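Local coordinates for protein condensin complex subunit 3 (Schizosaccharomyces pombe, PDB 5OQR) that serves as a regulatory subunit of the condensin complex, which is required to convert interphase chromatin into condensed, mitotic-like chromosomes, at residues D549-H554 and L597-E602; L574-F577 and E581-T584; L593-H598 and G628-V633. One frame throughout, in Å; residues are numbered along the deposited sequence.

How the contacts relate
The three contacts follow helix 580-597 along its length in the C-terminal half of this all-helical HEAT-repeat protein. Contact 2 ties the start of that helix to the turn before it; contacts 1 and 3 use its far end, joining it to helix 537-554 and helix 621-635. Contacts 1 and 3 lie about 11 Å apart between centres and share Leu597 and His598. They meet directly, with Tyr599 N 3.3 Å from Leu593 O, a probable hydrogen bond. Contact 2 stands apart, its centre about 19 Å from that of contact 1 and 18 Å from that of contact 3. The other protein chain of the assembly reaches contacts 1 and 3, but not contact 2.

Contact 1: residues D549-H554 and L597-E602; sequences DMLIQH and LHYRDE
Asp601 OD2 is gripped at the bend from which Leu597 and Tyr599 reach across to Leu551. It takes a hydrogen bond from His598 ND1 at 2.7 Å, nearly straight at 165°, on its syn lone pair and close to the imidazole plane; Tyr634 OH binds the same oxygen, and Arg644 makes a long, weak ion pair with it. This is alpha-solenoid architecture: 549-554 is the last part of helix 537-554, in the HEAT 8 repeat, while 597-602 links helix 580-597 to helix 601-613. Both carboxylate oxygens of Asp549 are hydrogen-bonded to the backbone of the other protein chain, which places that chain beside helix 537-554. His598 breaks helix 580-597 with a positive phi, and Arg600 is the N-cap residue of helix 601-613.

The contact itself is apolar. Leu597 puts both its methyls against the last turns of helix 537-554. CD2 rests against the backbone, 3.6 Å from Leu551 O, and also meets Leu551 CB at 3.9 Å. CD1 comes up beside the next residue, 4.1 Å from Ile552 CA. Leu597 thus packs on main-chain as well as side-chain atoms of the helix.

Leu551 has a second partner in Tyr599, and the two side chains cross at about a right angle. Tyr599 points its CG away from its own backbone N (chi1 179°), which swings the ring back toward the helix. Leu593 and Ile566 pack against both Leu551 and Tyr599. The phenol ring is sandwiched: Arg600 CG lies 4.0 Å above its centre on one face, and Leu551 CD1 covers the opposite face nearer the rim, 4.2 Å from Tyr599 CE1.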
loop_
_atom_site.group_PDB
_atom_site.type_symbol
_atom_site.label_atom_id
_atom_site.label_comp_id
_atom_site.label_asym_id
_atom_site.label_seq_id
_atom_site.Cartn_x
_atom_site.Cartn_y
_atom_site.Cartn_z
ATOM N N ASP A 549 -8.178 -21.712 -14.726
ATOM C CA ASP A 549 -9.475 -21.203 -15.155
ATOM C C ASP A 549 -10.435 -22.328 -15.515
ATOM O O ASP A 549 -11.643 -22.197 -15.301
ATOM C CB ASP A 549 -9.295 -20.252 -16.336
ATOM C CG ASP A 549 -8.828 -18.876 -15.905
ATOM O OD1 ASP A 549 -8.416 -18.725 -14.735
ATOM O OD2 ASP A 549 -8.870 -17.944 -16.734
ATOM N N MET A 550 -9.928 -23.436 -16.054
ATOM C CA MET A 550 -10.795 -24.575 -16.333
ATOM C C MET A 550 -11.393 -25.139 -15.051
ATOM O O MET A 550 -12.561 -25.543 -15.028
ATOM C CB MET A 550 -10.019 -25.654 -17.088
ATOM C CG MET A 550 -9.656 -25.261 -18.510
ATOM S SD MET A 550 -8.992 -26.609 -19.507
ATOM C CE MET A 550 -7.575 -27.086 -18.550
ATOM N N LEU A 551 -10.611 -25.173 -13.968
ATOM C CA LEU A 551 -11.134 -25.641 -12.688
ATOM C C LEU A 551 -12.196 -24.693 -12.149
ATOM O O LEU A 551 -13.288 -25.122 -11.759
ATOM C CB LEU A 551 -9.996 -25.792 -11.680
ATOM C CG LEU A 551 -9.069 -26.993 -11.874
ATOM C CD1 LEU A 551 -7.822 -26.841 -11.032
ATOM C CD2 LEU A 551 -9.786 -28.279 -11.524
ATOM N N ILE A 552 -11.890 -23.397 -12.109
ATOM C CA ILE A 552 -12.839 -22.423 -11.585
ATOM C C ILE A 552 -14.103 -22.400 -12.432
ATOM O O ILE A 552 -15.221 -22.349 -11.906
ATOM C CB ILE A 552 -12.178 -21.035 -11.509
ATOM C CG1 ILE A 552 -11.051 -21.050 -10.477
ATOM C CG2 ILE A 552 -13.202 -19.960 -11.161
ATOM C CD1 ILE A 552 -10.096 -19.888 -10.594
ATOM N N GLN A 553 -13.949 -22.433 -13.756
ATOM C CA GLN A 553 -15.104 -22.344 -14.642
ATOM C C GLN A 553 -15.923 -23.627 -14.610
ATOM O O GLN A 553 -17.129 -23.598 -14.345
ATOM C CB GLN A 553 -14.642 -22.035 -16.068
ATOM C CG GLN A 553 -15.750 -22.022 -17.115
ATOM C CD GLN A 553 -16.736 -20.890 -16.913
ATOM O OE1 GLN A 553 -16.375 -19.816 -16.439
ATOM N NE2 GLN A 553 -17.991 -21.127 -17.272
ATOM N N HIS A 554 -15.285 -24.766 -14.874
ATOM C CA HIS A 554 -16.007 -26.012 -15.094
ATOM C C HIS A 554 -16.218 -26.828 -13.829
ATOM O O HIS A 554 -17.079 -27.714 -13.823
ATOM C CB HIS A 554 -15.269 -26.868 -16.126
ATOM C CG HIS A 554 -15.221 -26.251 -17.487
ATOM N ND1 HIS A 554 -16.297 -25.594 -18.040
ATOM C CD2 HIS A 554 -14.224 -26.176 -18.399
ATOM C CE1 HIS A 554 -15.970 -25.149 -19.238
ATOM N NE2 HIS A 554 -14.717 -25.489 -19.480
ATOM N N LEU A 597 -12.696 -22.471 -4.726
ATOM C CA LEU A 597 -13.042 -23.879 -4.852
ATOM C C LEU A 597 -12.781 -24.708 -3.602
ATOM O O LEU A 597 -13.319 -25.813 -3.502
ATOM C CB LEU A 597 -12.258 -24.504 -6.017
ATOM C CG LEU A 597 -12.977 -24.702 -7.353
ATOM C CD1 LEU A 597 -13.758 -23.473 -7.777
ATOM C CD2 LEU A 597 -11.971 -25.080 -8.425
ATOM N N HIS A 598 -11.988 -24.213 -2.655
ATOM C CA HIS A 598 -11.446 -25.047 -1.585
ATOM C C HIS A 598 -10.758 -26.269 -2.188
ATOM O O HIS A 598 -11.137 -27.419 -1.961
ATOM C CB HIS A 598 -12.530 -25.458 -0.584
ATOM C CG HIS A 598 -12.922 -24.369 0.364
ATOM N ND1 HIS A 598 -12.008 -23.707 1.154
ATOM C CD2 HIS A 598 -14.129 -23.835 0.658
ATOM C CE1 HIS A 598 -12.634 -22.804 1.886
ATOM N NE2 HIS A 598 -13.923 -22.861 1.606
ATOM N N TYR A 599 -9.730 -25.988 -2.983
ATOM C CA TYR A 599 -9.043 -27.000 -3.781
ATOM C C TYR A 599 -7.852 -27.517 -2.989
ATOM O O TYR A 599 -6.736 -27.007 -3.094
ATOM C CB TYR A 599 -8.621 -26.410 -5.121
ATOM C CG TYR A 599 -7.885 -27.364 -6.035
ATOM C CD1 TYR A 599 -8.568 -28.327 -6.760
ATOM C CD2 TYR A 599 -6.509 -27.289 -6.183
ATOM C CE1 TYR A 599 -7.902 -29.196 -7.597
ATOM C CE2 TYR A 599 -5.833 -28.154 -7.018
ATOM C CZ TYR A 599 -6.536 -29.105 -7.725
ATOM O OH TYR A 599 -5.870 -29.971 -8.562
ATOM N N ARG A 600 -8.096 -28.548 -2.180
ATOM C CA ARG A 600 -7.041 -29.221 -1.424
ATOM C C ARG A 600 -6.307 -28.242 -0.513
ATOM O O ARG A 600 -5.076 -28.210 -0.462
ATOM C CB ARG A 600 -6.064 -29.917 -2.372
ATOM C CG ARG A 600 -6.705 -30.470 -3.633
ATOM C CD ARG A 600 -5.704 -31.238 -4.471
ATOM N NE ARG A 600 -5.411 -32.552 -3.907
ATOM C CZ ARG A 600 -4.446 -33.356 -4.337
ATOM N NH1 ARG A 600 -4.262 -34.534 -3.761
ATOM N NH2 ARG A 600 -3.659 -32.985 -5.335
ATOM N N ASP A 601 -7.080 -27.431 0.214
ATOM C CA ASP A 601 -6.499 -26.389 1.057
ATOM C C ASP A 601 -5.366 -26.946 1.906
ATOM O O ASP A 601 -4.253 -26.414 1.907
ATOM C CB ASP A 601 -7.569 -25.775 1.959
ATOM C CG ASP A 601 -8.839 -25.441 1.217
ATOM O OD1 ASP A 601 -9.204 -26.201 0.301
ATOM O OD2 ASP A 601 -9.478 -24.424 1.554
ATOM N N GLU A 602 -5.644 -28.030 2.632
ATOM C CA GLU A 602 -4.658 -28.623 3.531
ATOM C C GLU A 602 -3.330 -28.851 2.824
ATOM O O GLU A 602 -2.260 -28.583 3.385
ATOM C CB GLU A 602 -5.185 -29.946 4.092
ATOM C CG GLU A 602 -6.665 -29.946 4.479
ATOM C CD GLU A 602 -7.589 -30.270 3.312
ATOM O OE1 GLU A 602 -7.136 -30.928 2.351
ATOM O OE2 GLU A 602 -8.764 -29.847 3.348
#

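Contact 2: residues L574-F577 and E581-T584; sequences LGEF and ELQT
The polar part of this contact belongs to Gln583, whose side chain reaches back over the main chain of 574-577. With CG anti to the backbone N (chi1 -164°) and the chain extended beyond it, the amide lands beside the end of helix 563-574. There NE2 makes a weak hydrogen bond to Leu574 O, 3.3 Å long and bent to 144°. Its firmer partners lie elsewhere: NE2 also bonds to Thr617 OG1, and OE1 accepts from Asn620 ND2, so both ends of the amide are held.

The remaining contacts are van der Waals. Gln583 CG lies 3.3 Å from Leu574 O, and CB the same distance from Glu576 O, while NE2 lies against CA and CB of Phe577. Glu576 is the centre of an inverse gamma turn that brings Phe577 CA up against the amide, and its CD approaches Leu582 CD2 to 4.2 Å.

In the fold, this is the tight connection between helix 563-574 and helix 580-597. Leu574 packs on Leu608 of helix 601-613 and Leu623 of helix 621-635, and Gln583 touches both of those helices as well.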
loop_
_atom_site.group_PDB
_atom_site.type_symbol
_atom_site.label_atom_id
_atom_site.label_comp_id
_atom_site.label_asym_id
_atom_site.label_seq_id
_atom_site.Cartn_x
_atom_site.Cartn_y
_atom_site.Cartn_z
ATOM N N LEU A 574 5.286 -22.603 -7.846
ATOM C CA LEU A 574 5.441 -21.828 -6.623
ATOM C C LEU A 574 6.860 -21.888 -6.075
ATOM O O LEU A 574 7.268 -20.978 -5.347
ATOM C CB LEU A 574 4.450 -22.324 -5.572
ATOM C CG LEU A 574 4.434 -21.597 -4.228
ATOM C CD1 LEU A 574 4.406 -20.090 -4.406
ATOM C CD2 LEU A 574 3.241 -22.053 -3.419
ATOM N N GLY A 575 7.619 -22.926 -6.410
ATOM C CA GLY A 575 8.982 -23.065 -5.949
ATOM C C GLY A 575 10.040 -22.478 -6.852
ATOM O O GLY A 575 11.230 -22.582 -6.539
ATOM N N GLU A 576 9.653 -21.864 -7.970
ATOM C CA GLU A 576 10.618 -21.283 -8.904
ATOM C C GLU A 576 10.840 -19.810 -8.561
ATOM O O GLU A 576 10.400 -18.895 -9.258
ATOM C CB GLU A 576 10.144 -21.451 -10.340
ATOM C CG GLU A 576 10.034 -22.901 -10.786
ATOM C CD GLU A 576 10.681 -23.164 -12.134
ATOM O OE1 GLU A 576 11.590 -22.403 -12.526
ATOM O OE2 GLU A 576 10.283 -24.141 -12.805
ATOM N N PHE A 577 11.553 -19.595 -7.456
ATOM C CA PHE A 577 11.966 -18.246 -7.090
ATOM C C PHE A 577 12.900 -17.630 -8.122
ATOM O O PHE A 577 13.208 -16.437 -8.023
ATOM C CB PHE A 577 12.635 -18.254 -5.709
ATOM C CG PHE A 577 13.961 -18.965 -5.674
ATOM C CD1 PHE A 577 15.142 -18.249 -5.577
ATOM C CD2 PHE A 577 14.026 -20.347 -5.734
ATOM C CE1 PHE A 577 16.360 -18.897 -5.544
ATOM C CE2 PHE A 577 15.241 -21.000 -5.702
ATOM C CZ PHE A 577 16.410 -20.276 -5.606
ATOM N N GLU A 581 7.868 -13.858 -12.180
ATOM C CA GLU A 581 6.561 -13.813 -12.827
ATOM C C GLU A 581 5.858 -15.161 -12.729
ATOM O O GLU A 581 4.676 -15.232 -12.378
ATOM C CB GLU A 581 6.714 -13.395 -14.289
ATOM C CG GLU A 581 5.426 -12.893 -14.920
ATOM C CD GLU A 581 5.470 -12.897 -16.437
ATOM O OE1 GLU A 581 6.541 -13.203 -17.003
ATOM O OE2 GLU A 581 4.433 -12.598 -17.064
ATOM N N LEU A 582 6.571 -16.241 -13.045
ATOM C CA LEU A 582 5.980 -17.573 -12.961
ATOM C C LEU A 582 5.650 -17.931 -11.517
ATOM O O LEU A 582 4.563 -18.443 -11.226
ATOM C CB LEU A 582 6.933 -18.602 -13.567
ATOM C CG LEU A 582 6.524 -20.071 -13.452
ATOM C CD1 LEU A 582 5.193 -20.321 -14.137
ATOM C CD2 LEU A 582 7.602 -20.966 -14.036
ATOM N N GLN A 583 6.580 -17.670 -10.599
ATOM C CA GLN A 583 6.336 -17.950 -9.190
ATOM C C GLN A 583 5.113 -17.196 -8.693
ATOM O O GLN A 583 4.234 -17.771 -8.040
ATOM C CB GLN A 583 7.565 -17.573 -8.370
ATOM C CG GLN A 583 7.589 -18.168 -6.978
ATOM C CD GLN A 583 8.646 -17.533 -6.105
ATOM O OE1 GLN A 583 8.862 -16.323 -6.157
ATOM N NE2 GLN A 583 9.322 -18.348 -5.307
ATOM N N THR A 584 5.043 -15.897 -8.986
ATOM C CA THR A 584 3.884 -15.111 -8.586
ATOM C C THR A 584 2.601 -15.678 -9.171
ATOM O O THR A 584 1.529 -15.538 -8.573
ATOM C CB THR A 584 4.058 -13.658 -9.026
ATOM O OG1 THR A 584 5.293 -13.147 -8.512
ATOM C CG2 THR A 584 2.908 -12.795 -8.519
#

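Contact 3: residues L593-H598 and G628-V633; sequences LLVILH and GYFFPV
Phe630 meets Leu594 and Val595 in the packing of helix 580-597 against helix 621-635, two helices of the alpha-solenoid that are separated in the chain by helix 601-613. Val595 and Val633 are the nearest pair of CA atoms at 8.3 Å, a spacing that the side chains must bridge.

Phe630 buries the most surface here. Its CG is roughly anti to the backbone N (chi1 153°), which carries the ring across to the other helix. Val595 is next. Its CG2 branch, not CG1, does the touching: it comes in at the edge of the phenyl ring, near the ring plane, 3.7 Å from Phe630 CE2 and almost as close to CD2. The two side chains pass alongside one another in opposite directions.

Leu594 meets the end of the ring: its CD2 methyl lies 3.6 Å from Phe630 CZ, approaching obliquely, and its CB lies 4.0 Å from Phe630 CE2. Val633, almost one turn on from Phe630, is partly buried by 593-598, but its side chain stays 4.7 Å off at its nearest. Its helix is kinked at Pro632, whose nitrogen carries no hydrogen to bond to the preceding turn.

Around this group, Leu608 of helix 601-613 packs on Phe630, Tyr634 meets its ring with planes at about 25°, and an apolar side chain of the other protein chain lies on Val595. Phe630 also touches its own neighbour: its CD1 lies 3.7 Å above the plane of the Phe631 ring, off toward the rim.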
loop_
_atom_site.group_PDB
_atom_site.type_symbol
_atom_site.label_atom_id
_atom_site.label_comp_id
_atom_site.label_asym_id
_atom_site.label_seq_id
_atom_site.Cartn_x
_atom_site.Cartn_y
_atom_site.Cartn_z
ATOM N N LEU A 593 -7.802 -20.752 -6.254
ATOM C CA LEU A 593 -8.354 -22.099 -6.153
ATOM C C LEU A 593 -8.800 -22.417 -4.730
ATOM O O LEU A 593 -9.791 -23.130 -4.535
ATOM C CB LEU A 593 -7.330 -23.132 -6.621
ATOM C CG LEU A 593 -7.012 -23.200 -8.113
ATOM C CD1 LEU A 593 -5.951 -24.250 -8.370
ATOM C CD2 LEU A 593 -8.256 -23.504 -8.927
ATOM N N LEU A 594 -8.088 -21.902 -3.727
ATOM C CA LEU A 594 -8.475 -22.147 -2.340
ATOM C C LEU A 594 -9.736 -21.373 -1.975
ATOM O O LEU A 594 -10.699 -21.948 -1.454
ATOM C CB LEU A 594 -7.321 -21.775 -1.404
ATOM C CG LEU A 594 -6.435 -22.912 -0.884
ATOM C CD1 LEU A 594 -6.038 -23.882 -1.981
ATOM C CD2 LEU A 594 -5.192 -22.337 -0.234
ATOM N N VAL A 595 -9.751 -20.069 -2.241
ATOM C CA VAL A 595 -10.891 -19.244 -1.856
ATOM C C VAL A 595 -12.132 -19.627 -2.653
ATOM O O VAL A 595 -13.234 -19.719 -2.102
ATOM C CB VAL A 595 -10.550 -17.755 -2.034
ATOM C CG1 VAL A 595 -11.754 -16.885 -1.710
ATOM C CG2 VAL A 595 -9.372 -17.376 -1.157
ATOM N N ILE A 596 -11.978 -19.841 -3.958
ATOM C CA ILE A 596 -13.133 -20.075 -4.819
ATOM C C ILE A 596 -13.620 -21.511 -4.692
ATOM O O ILE A 596 -14.823 -21.764 -4.567
ATOM C CB ILE A 596 -12.788 -19.732 -6.283
ATOM C CG1 ILE A 596 -12.327 -18.277 -6.409
ATOM C CG2 ILE A 596 -13.992 -19.967 -7.184
ATOM C CD1 ILE A 596 -11.698 -17.962 -7.742
ATOM N N LEU A 597 -12.696 -22.471 -4.726
ATOM C CA LEU A 597 -13.042 -23.879 -4.852
ATOM C C LEU A 597 -12.781 -24.708 -3.602
ATOM O O LEU A 597 -13.319 -25.813 -3.502
ATOM C CB LEU A 597 -12.258 -24.504 -6.017
ATOM C CG LEU A 597 -12.977 -24.702 -7.353
ATOM C CD1 LEU A 597 -13.758 -23.473 -7.777
ATOM C CD2 LEU A 597 -11.971 -25.080 -8.425
ATOM N N HIS A 598 -11.988 -24.213 -2.655
ATOM C CA HIS A 598 -11.446 -25.047 -1.585
ATOM C C HIS A 598 -10.758 -26.269 -2.188
ATOM O O HIS A 598 -11.137 -27.419 -1.961
ATOM C CB HIS A 598 -12.530 -25.458 -0.584
ATOM C CG HIS A 598 -12.922 -24.369 0.364
ATOM N ND1 HIS A 598 -12.008 -23.707 1.154
ATOM C CD2 HIS A 598 -14.129 -23.835 0.658
ATOM C CE1 HIS A 598 -12.634 -22.804 1.886
ATOM N NE2 HIS A 598 -13.923 -22.861 1.606
ATOM N N GLY A 628 -0.031 -11.505 0.504
ATOM C CA GLY A 628 -0.332 -10.494 1.499
ATOM C C GLY A 628 -1.809 -10.166 1.557
ATOM O O GLY A 628 -2.317 -9.751 2.601
ATOM N N TYR A 629 -2.516 -10.349 0.443
ATOM C CA TYR A 629 -3.953 -10.123 0.392
ATOM C C TYR A 629 -4.752 -11.397 0.625
ATOM O O TYR A 629 -5.857 -11.337 1.173
ATOM C CB TYR A 629 -4.343 -9.522 -0.963
ATOM C CG TYR A 629 -5.836 -9.452 -1.186
ATOM C CD1 TYR A 629 -6.483 -10.383 -1.985
ATOM C CD2 TYR A 629 -6.599 -8.468 -0.581
ATOM C CE1 TYR A 629 -7.846 -10.330 -2.181
ATOM C CE2 TYR A 629 -7.962 -8.405 -0.771
ATOM C CZ TYR A 629 -8.581 -9.338 -1.570
ATOM O OH TYR A 629 -9.944 -9.274 -1.758
ATOM N N PHE A 630 -4.211 -12.551 0.232
ATOM C CA PHE A 630 -4.969 -13.795 0.304
ATOM C C PHE A 630 -5.122 -14.278 1.742
ATOM O O PHE A 630 -6.232 -14.600 2.182
ATOM C CB PHE A 630 -4.289 -14.862 -0.554
ATOM C CG PHE A 630 -4.542 -16.267 -0.091
ATOM C CD1 PHE A 630 -3.653 -16.896 0.765
ATOM C CD2 PHE A 630 -5.662 -16.960 -0.512
ATOM C CE1 PHE A 630 -3.880 -18.184 1.196
ATOM C CE2 PHE A 630 -5.893 -18.251 -0.086
ATOM C CZ PHE A 630 -5.001 -18.863 0.770
ATOM N N PHE A 631 -4.019 -14.345 2.490
ATOM C CA PHE A 631 -4.076 -14.934 3.827
ATOM C C PHE A 631 -5.116 -14.268 4.715
ATOM O O PHE A 631 -5.918 -14.986 5.335
ATOM C CB PHE A 631 -2.683 -14.901 4.468
ATOM C CG PHE A 631 -1.751 -15.964 3.955
ATOM C CD1 PHE A 631 -2.081 -17.302 4.061
ATOM C CD2 PHE A 631 -0.544 -15.625 3.375
ATOM C CE1 PHE A 631 -1.231 -18.281 3.589
ATOM C CE2 PHE A 631 0.313 -16.600 2.902
ATOM C CZ PHE A 631 -0.033 -17.931 3.011
ATOM N N PRO A 632 -5.180 -12.941 4.825
ATOM C CA PRO A 632 -6.261 -12.346 5.629
ATOM C C PRO A 632 -7.647 -12.665 5.096
ATOM O O PRO A 632 -8.564 -12.927 5.881
ATOM C CB PRO A 632 -5.956 -10.842 5.564
ATOM C CG PRO A 632 -4.526 -10.752 5.198
ATOM C CD PRO A 632 -4.248 -11.921 4.321
ATOM N N VAL A 633 -7.824 -12.645 3.775
ATOM C CA VAL A 633 -9.132 -12.926 3.186
ATOM C C VAL A 633 -9.538 -14.365 3.470
ATOM O O VAL A 633 -10.685 -14.647 3.835
ATOM C CB VAL A 633 -9.105 -12.633 1.673
ATOM C CG1 VAL A 633 -10.289 -13.279 0.954
ATOM C CG2 VAL A 633 -9.107 -11.142 1.436
#